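Concanavalin A-like lectin protein kinase family protein (Theobroma cacao, PDB 6CTH) probably acts as a protein kinase, transferring phosphate from ATP to protein substrates, and is seen here with its nucleotide pocket occupied by an oxindole inhibitor. Local coordinates at residues H102-K107 with G213-E218; I142-I147 with G204-E209. One frame throughout, in Å; residues are numbered along the deposited sequence.

Contact 1: H102-K107 with G213-E218; sequences HIFKGK and GRRSIE
F104 and R215 carry this contact, mainly through one face of the phenyl ring. The CB of R215 stands almost straight above the ring centre in a CH-pi contact, 4.0 Å from the centroid of F104 and 10° off the normal. CG of R215 lies anti to the backbone N (chi1 -166°), and the bend at chi3 turns the guanidinium so that one of its faces meets the ring at CD2. CZ of R215 lies 3.5 Å from CD2 of F104, with the two planes inclined by 49°, a tilted contact rather than a flat stack. CD1 of I103 packs on the other face of the ring, which is thus held between its own neighbour and R215.

The edge of the ring faces the backbone of G213 and R214, with O of G213 3.8 Å from CD1 of F104. N of R215, 3.4 Å from CE1 of F104, lies above the ring plane on the side of R215 CB. R214 heads away; its NH1 is hydrogen-bonded to P219 O and its guanidinium makes a cation-pi contact with W232.

Hydrogen bonding across the contact passes through a water, which donates to O of I103 and O of G213, 2.7 Å from each. G213, with positive phi, ends helix 196-212. Short helix 99-103 is thereby joined, at the surface of the kinase C-lobe, to the turn leaving a long central helix, in the places of αD and αF in the protein kinase fold.

Contact 2: I142-I147 with G204-E209; sequences IKTSNI and GVVALE. With FE7 (N-{(3Z)-2-oxo-3-[phenyl({4-[(piperidin-1-yl)methyl]phenyl}amino)methylidene]-2,3-dihydro-1H-indol-5-yl}ethanesulfonamide), chain B.
K143 and V206 bring the backbones closest, their CA atoms 6.0 Å apart, where the loop 142-147, with a 3-10 turn at 144-146, lies against one side of helix 196-212. V206 supplies the apolar side of the helix, both its methyl branches meeting the loop. Its CG1, anti to the backbone N (chi1 166°), slides past CG2 of T144 and meets CD1 of I147 tip to tip, 4.1 Å away. The other branch turns to the loop backbone: CG2 of V206 sits 3.6 Å from CA of K143 and also touches CG2 of I142, whose side chain runs across it at about a right angle. L122 of helix 112-132 packs on both V206 and I147, extending this apolar patch.

Beside it runs a polar seam. OE1 of E209 passes 3.4 Å from the methyl CG2 of T144, but the polar link goes through a water. That water donates to OE1 of E209 at 2.6 Å, accepts from N of T144 at 2.7 Å, and is hydrogen-bonded to OG1 of T144 at 2.8 Å. The threonine torsion (chi1 73°) sets OG1 between the backbone N and the carbonyl carbon, near enough to N for one water to reach both. OE2 of E209 is taken up by Y183 OH and S216 N.

On the far side, the loop borders the inhibitor: O of S145 lies 3.4 Å from C1 of FE7, the sulfonamide methylene. The segment belongs to the HRD catalytic loop, and ND2 of N146 is hydrogen-bonded to the backbone O of D141, a magnesium-site residue. With each oxygen of the buried E209 receiving a hydrogen bond, from water or from S216 N, its carboxylate is probably ionised; the water that joins it to T144 is the polar link in a contact otherwise mostly of apolar packing.

Overall arrangement
Contacts 1 and 2 draw on one helix and the loop that leaves it, at different depths of the fold. Contact 2 lies buried near the centre of the chain, where helix 196-212 backs the catalytic loop; contact 1 lies at the surface, about 10 Å away between centres, just past the end of the same helix. Methyl packing dominates the inner contact, an aromatic ring and an arginine the outer one, yet each includes a bridging water. The two also touch: E209 reaches the turn of contact 1, and F104 packs against both T144 and E209. In sequence, contact 2 is nested within the loop that contact 1 closes.

Contact 1: H102-K107 with G213-E218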
loop_
_atom_site.group_PDB
_atom_site.type_symbol
_atom_site.label_atom_id
_atom_site.label_comp_id
_atom_site.label_asym_id
_atom_site.label_seq_id
_atom_site.Cartn_x
_atom_site.Cartn_y
_atom_site.Cartn_z
ATOM N N HIS A 102 -7.677 -9.910 -0.008
ATOM C CA HIS A 102 -7.663 -10.879 1.112
ATOM C C HIS A 102 -8.220 -10.316 2.376
ATOM O O HIS A 102 -9.144 -10.888 2.968
ATOM C CB HIS A 102 -6.263 -11.383 1.360
ATOM C CG HIS A 102 -5.709 -12.133 0.202
ATOM N ND1 HIS A 102 -5.629 -13.504 0.191
ATOM C CD2 HIS A 102 -5.152 -11.712 -0.950
ATOM C CE1 HIS A 102 -5.041 -13.897 -0.919
ATOM N NE2 HIS A 102 -4.759 -12.832 -1.641
ATOM N N ILE A 103 -7.755 -9.145 2.755
ATOM C CA ILE A 103 -8.189 -8.609 4.041
ATOM C C ILE A 103 -9.604 -8.057 4.061
ATOM O O ILE A 103 -10.257 -8.132 5.107
ATOM C CB ILE A 103 -7.213 -7.588 4.625
ATOM C CG1 ILE A 103 -7.054 -6.350 3.741
ATOM C CG2 ILE A 103 -5.890 -8.261 4.946
ATOM C CD1 ILE A 103 -6.476 -5.216 4.571
ATOM N N PHE A 104 -10.065 -7.460 2.967
ATOM C CA PHE A 104 -11.452 -6.921 2.937
ATOM C C PHE A 104 -12.439 -7.818 2.188
ATOM O O PHE A 104 -13.598 -7.954 2.636
ATOM C CB PHE A 104 -11.516 -5.507 2.347
ATOM C CG PHE A 104 -10.537 -4.536 2.962
ATOM C CD1 PHE A 104 -10.417 -4.418 4.347
ATOM C CD2 PHE A 104 -9.785 -3.693 2.159
ATOM C CE1 PHE A 104 -9.529 -3.526 4.883
ATOM C CE2 PHE A 104 -8.894 -2.769 2.726
ATOM C CZ PHE A 104 -8.784 -2.703 4.068
ATOM N N LYS A 105 -12.014 -8.377 1.061
ATOM C CA LYS A 105 -12.896 -9.164 0.175
ATOM C C LYS A 105 -12.900 -10.679 0.349
ATOM O O LYS A 105 -13.486 -11.372 -0.483
ATOM C CB LYS A 105 -12.597 -8.848 -1.287
ATOM C CG LYS A 105 -12.797 -7.393 -1.647
ATOM C CD LYS A 105 -12.294 -7.135 -3.054
ATOM C CE LYS A 105 -12.785 -5.798 -3.596
ATOM N NZ LYS A 105 -12.210 -5.615 -4.966
ATOM N N GLY A 106 -12.272 -11.195 1.397
ATOM C CA GLY A 106 -12.268 -12.631 1.669
ATOM C C GLY A 106 -11.784 -13.579 0.594
ATOM O O GLY A 106 -12.231 -14.712 0.550
ATOM N N LYS A 107 -10.835 -13.170 -0.257
ATOM C CA LYS A 107 -10.165 -14.119 -1.158
ATOM C C LYS A 107 -9.508 -15.271 -0.370
ATOM O O LYS A 107 -9.506 -16.408 -0.827
ATOM C CB LYS A 107 -9.117 -13.422 -2.053
ATOM N N GLY A 213 -9.228 -5.975 9.770
ATOM C CA GLY A 213 -9.964 -6.389 8.595
ATOM C C GLY A 213 -11.036 -5.421 8.147
ATOM O O GLY A 213 -11.992 -5.836 7.498
ATOM N N ARG A 214 -10.899 -4.139 8.491
ATOM C CA ARG A 214 -11.886 -3.106 8.192
ATOM C C ARG A 214 -11.222 -2.017 7.371
ATOM O O ARG A 214 -10.095 -1.600 7.702
ATOM C CB ARG A 214 -12.405 -2.462 9.470
ATOM C CG ARG A 214 -13.233 -3.421 10.307
ATOM C CD ARG A 214 -13.628 -2.794 11.627
ATOM N NE ARG A 214 -14.240 -3.763 12.545
ATOM C CZ ARG A 214 -15.522 -4.155 12.529
ATOM N NH1 ARG A 214 -16.376 -3.696 11.615
ATOM N NH2 ARG A 214 -15.942 -5.044 13.445
ATOM N N ARG A 215 -11.919 -1.587 6.307
ATOM C CA ARG A 215 -11.434 -0.529 5.472
ATOM C C ARG A 215 -11.534 0.831 6.178
ATOM O O ARG A 215 -12.543 1.131 6.872
ATOM C CB ARG A 215 -12.217 -0.533 4.142
ATOM C CG ARG A 215 -11.576 0.314 3.062
ATOM C CD ARG A 215 -12.415 0.347 1.792
ATOM N NE ARG A 215 -12.634 -0.950 1.182
ATOM C CZ ARG A 215 -11.838 -1.548 0.298
ATOM N NH1 ARG A 215 -10.681 -1.012 -0.064
ATOM N NH2 ARG A 215 -12.210 -2.717 -0.236
ATOM N N SER A 216 -10.518 1.673 5.973
ATOM C CA SER A 216 -10.446 3.004 6.570
ATOM C C SER A 216 -11.738 3.814 6.381
ATOM O O SER A 216 -12.221 4.391 7.360
ATOM C CB SER A 216 -9.322 3.835 5.944
ATOM O OG SER A 216 -9.256 5.096 6.582
ATOM N N ILE A 217 -12.172 3.900 5.135
ATOM C CA ILE A 217 -13.307 4.769 4.702
ATOM C C ILE A 217 -14.676 4.094 4.868
ATOM O O ILE A 217 -15.684 4.762 4.621
ATOM C CB ILE A 217 -13.246 5.168 3.195
ATOM C CG1 ILE A 217 -13.196 3.948 2.277
ATOM C CG2 ILE A 217 -12.045 6.062 2.873
ATOM C CD1 ILE A 217 -13.586 4.217 0.824
ATOM N N GLU A 218 -14.714 2.782 5.125
ATOM C CA GLU A 218 -15.998 1.977 5.140
ATOM C C GLU A 218 -15.830 0.846 6.135
ATOM O O GLU A 218 -15.682 -0.324 5.748
ATOM C CB GLU A 218 -16.260 1.356 3.743
ATOM C CG GLU A 218 -17.523 0.473 3.628
ATOM C CD GLU A 218 -17.748 -0.173 2.261
ATOM O OE1 GLU A 218 -16.786 -0.497 1.506
ATOM O OE2 GLU A 218 -18.938 -0.401 1.973
HETATM O O HOH W 1 -12.602 -8.271 6.499
#

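Contact 2: I142-I147 with G204-E209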
loop_
_atom_site.group_PDB
_atom_site.type_symbol
_atom_site.label_atom_id
_atom_site.label_comp_id
_atom_site.label_asym_id
_atom_site.label_seq_id
_atom_site.Cartn_x
_atom_site.Cartn_y
_atom_site.Cartn_z
ATOM N N ILE A 142 0.293 5.036 -0.316
ATOM C CA ILE A 142 0.319 3.812 0.410
ATOM C C ILE A 142 -1.112 3.399 0.787
ATOM O O ILE A 142 -1.779 4.165 1.471
ATOM C CB ILE A 142 1.224 3.948 1.623
ATOM C CG1 ILE A 142 2.684 4.153 1.161
ATOM C CG2 ILE A 142 1.090 2.756 2.531
ATOM C CD1 ILE A 142 3.568 4.741 2.259
ATOM N N LYS A 143 -1.532 2.200 0.389
ATOM C CA LYS A 143 -2.807 1.633 0.758
ATOM C C LYS A 143 -2.787 0.135 0.395
ATOM O O LYS A 143 -1.896 -0.295 -0.344
ATOM C CB LYS A 143 -3.944 2.349 -0.004
ATOM C CG LYS A 143 -3.767 2.388 -1.478
ATOM C CD LYS A 143 -4.894 3.193 -2.192
ATOM C CE LYS A 143 -4.743 3.342 -3.661
ATOM N NZ LYS A 143 -5.878 4.097 -4.299
ATOM N N THR A 144 -3.724 -0.660 0.933
ATOM C CA THR A 144 -3.640 -2.123 0.707
ATOM C C THR A 144 -3.858 -2.596 -0.732
ATOM O O THR A 144 -3.254 -3.596 -1.134
ATOM C CB THR A 144 -4.529 -2.953 1.669
ATOM O OG1 THR A 144 -5.878 -2.804 1.304
ATOM C CG2 THR A 144 -4.379 -2.545 3.094
ATOM N N SER A 145 -4.585 -1.849 -1.572
ATOM C CA SER A 145 -4.661 -2.185 -2.983
ATOM C C SER A 145 -3.372 -1.973 -3.775
ATOM O O SER A 145 -3.288 -2.374 -4.932
ATOM C CB SER A 145 -5.795 -1.433 -3.712
ATOM O OG SER A 145 -5.675 -0.035 -3.555
ATOM N N ASN A 146 -2.400 -1.284 -3.171
ATOM C CA ASN A 146 -1.088 -1.127 -3.747
ATOM C C ASN A 146 -0.071 -2.077 -3.169
ATOM O O ASN A 146 1.138 -1.945 -3.515
ATOM C CB ASN A 146 -0.590 0.310 -3.571
ATOM C CG ASN A 146 -1.258 1.267 -4.540
ATOM O OD1 ASN A 146 -1.736 0.865 -5.623
ATOM N ND2 ASN A 146 -1.304 2.498 -4.176
ATOM N N ILE A 147 -0.494 -3.042 -2.364
ATOM C CA ILE A 147 0.418 -4.071 -1.824
ATOM C C ILE A 147 0.115 -5.423 -2.483
ATOM O O ILE A 147 -0.984 -5.972 -2.336
ATOM C CB ILE A 147 0.309 -4.147 -0.289
ATOM C CG1 ILE A 147 0.637 -2.770 0.313
ATOM C CG2 ILE A 147 1.205 -5.240 0.277
ATOM C CD1 ILE A 147 0.364 -2.653 1.801
ATOM N N GLY A 204 0.277 3.848 8.946
ATOM C CA GLY A 204 -0.516 3.699 10.210
ATOM C C GLY A 204 -1.917 3.200 9.894
ATOM O O GLY A 204 -2.365 2.216 10.488
ATOM N N VAL A 205 -2.550 3.832 8.921
ATOM C CA VAL A 205 -3.913 3.466 8.529
ATOM C C VAL A 205 -3.912 2.034 8.016
ATOM O O VAL A 205 -4.701 1.206 8.480
ATOM C CB VAL A 205 -4.485 4.394 7.468
ATOM C CG1 VAL A 205 -5.855 3.902 7.024
ATOM C CG2 VAL A 205 -4.563 5.802 7.989
ATOM N N VAL A 206 -2.948 1.713 7.151
ATOM C CA VAL A 206 -2.844 0.363 6.622
ATOM C C VAL A 206 -2.641 -0.646 7.746
ATOM O O VAL A 206 -3.226 -1.708 7.727
ATOM C CB VAL A 206 -1.733 0.276 5.537
ATOM C CG1 VAL A 206 -1.383 -1.179 5.236
ATOM C CG2 VAL A 206 -2.214 1.010 4.273
ATOM N N ALA A 207 -1.756 -0.352 8.703
ATOM C CA ALA A 207 -1.497 -1.256 9.822
ATOM C C ALA A 207 -2.808 -1.587 10.557
ATOM O O ALA A 207 -3.077 -2.726 10.883
ATOM C CB ALA A 207 -0.526 -0.626 10.789
ATOM N N LEU A 208 -3.627 -0.571 10.756
ATOM C CA LEU A 208 -4.913 -0.755 11.465
ATOM C C LEU A 208 -5.934 -1.520 10.650
ATOM O O LEU A 208 -6.728 -2.282 11.216
ATOM C CB LEU A 208 -5.441 0.589 11.923
ATOM C CG LEU A 208 -4.547 1.287 12.952
ATOM C CD1 LEU A 208 -5.078 2.622 13.372
ATOM C CD2 LEU A 208 -4.264 0.435 14.190
ATOM N N GLU A 209 -5.939 -1.313 9.327
ATOM C CA GLU A 209 -6.784 -2.097 8.417
ATOM C C GLU A 209 -6.406 -3.556 8.491
ATOM O O GLU A 209 -7.256 -4.426 8.464
ATOM C CB GLU A 209 -6.693 -1.631 6.962
ATOM C CG GLU A 209 -7.211 -0.230 6.725
ATOM C CD GLU A 209 -7.114 0.259 5.325
ATOM O OE1 GLU A 209 -6.054 -0.032 4.680
ATOM O OE2 GLU A 209 -8.086 0.928 4.827
HETATM C C4 FE7 B . -0.503 -6.380 -10.554
HETATM C C14 FE7 B . -5.349 -5.024 -9.314
HETATM C C5 FE7 B . 0.833 -6.630 -10.917
HETATM C C6 FE7 B . 1.759 -5.608 -11.032
HETATM C C11 FE7 B . -3.514 -7.021 -9.924
HETATM C C7 FE7 B . 1.360 -4.314 -10.752
HETATM C C8 FE7 B . -0.151 -8.669 -10.893
HETATM C C9 FE7 B . -1.186 -7.664 -10.539
HETATM C C10 FE7 B . -2.480 -8.025 -10.232
HETATM C C12 FE7 B . -3.963 -6.148 -10.907
HETATM C C13 FE7 B . -4.874 -5.155 -10.598
HETATM N N1 FE7 B . 1.002 -7.991 -11.101
HETATM N N2 FE7 B . -2.765 -9.330 -10.123
HETATM C C3 FE7 B . -0.882 -5.071 -10.258
HETATM N N3 FE7 B . -8.061 -12.984 -10.348
HETATM O O2 FE7 B . -0.295 -9.881 -10.992
HETATM C C2 FE7 B . 0.063 -4.047 -10.328
HETATM N N FE7 B . -0.222 -2.718 -9.895
HETATM S S FE7 B . -1.578 -2.088 -9.274
HETATM O O FE7 B . -2.681 -2.932 -9.607
HETATM O O1 FE7 B . -1.609 -0.710 -9.650
HETATM C C1 FE7 B . -1.169 -2.249 -7.569
HETATM C C FE7 B . 0.265 -1.810 -7.402
HETATM C C16 FE7 B . -4.008 -6.885 -8.633
HETATM C C15 FE7 B . -4.918 -5.889 -8.333
HETATM C C17 FE7 B . -3.952 -10.065 -9.907
HETATM C C22 FE7 B . -5.195 -9.455 -9.817
HETATM C C21 FE7 B . -6.324 -10.213 -9.562
HETATM C C20 FE7 B . -6.240 -11.585 -9.390
HETATM C C19 FE7 B . -4.995 -12.185 -9.477
HETATM C C18 FE7 B . -3.860 -11.439 -9.736
HETATM C C23 FE7 B . -7.477 -12.411 -9.128
HETATM C C28 FE7 B . -9.162 -13.894 -10.028
HETATM C C27 FE7 B . -9.704 -14.564 -11.269
HETATM C C26 FE7 B . -10.152 -13.540 -12.291
HETATM C C25 FE7 B . -9.064 -12.515 -12.540
HETATM C C24 FE7 B . -8.557 -11.935 -11.240
HETATM O O HOH W 2 -6.133 -0.122 2.109
#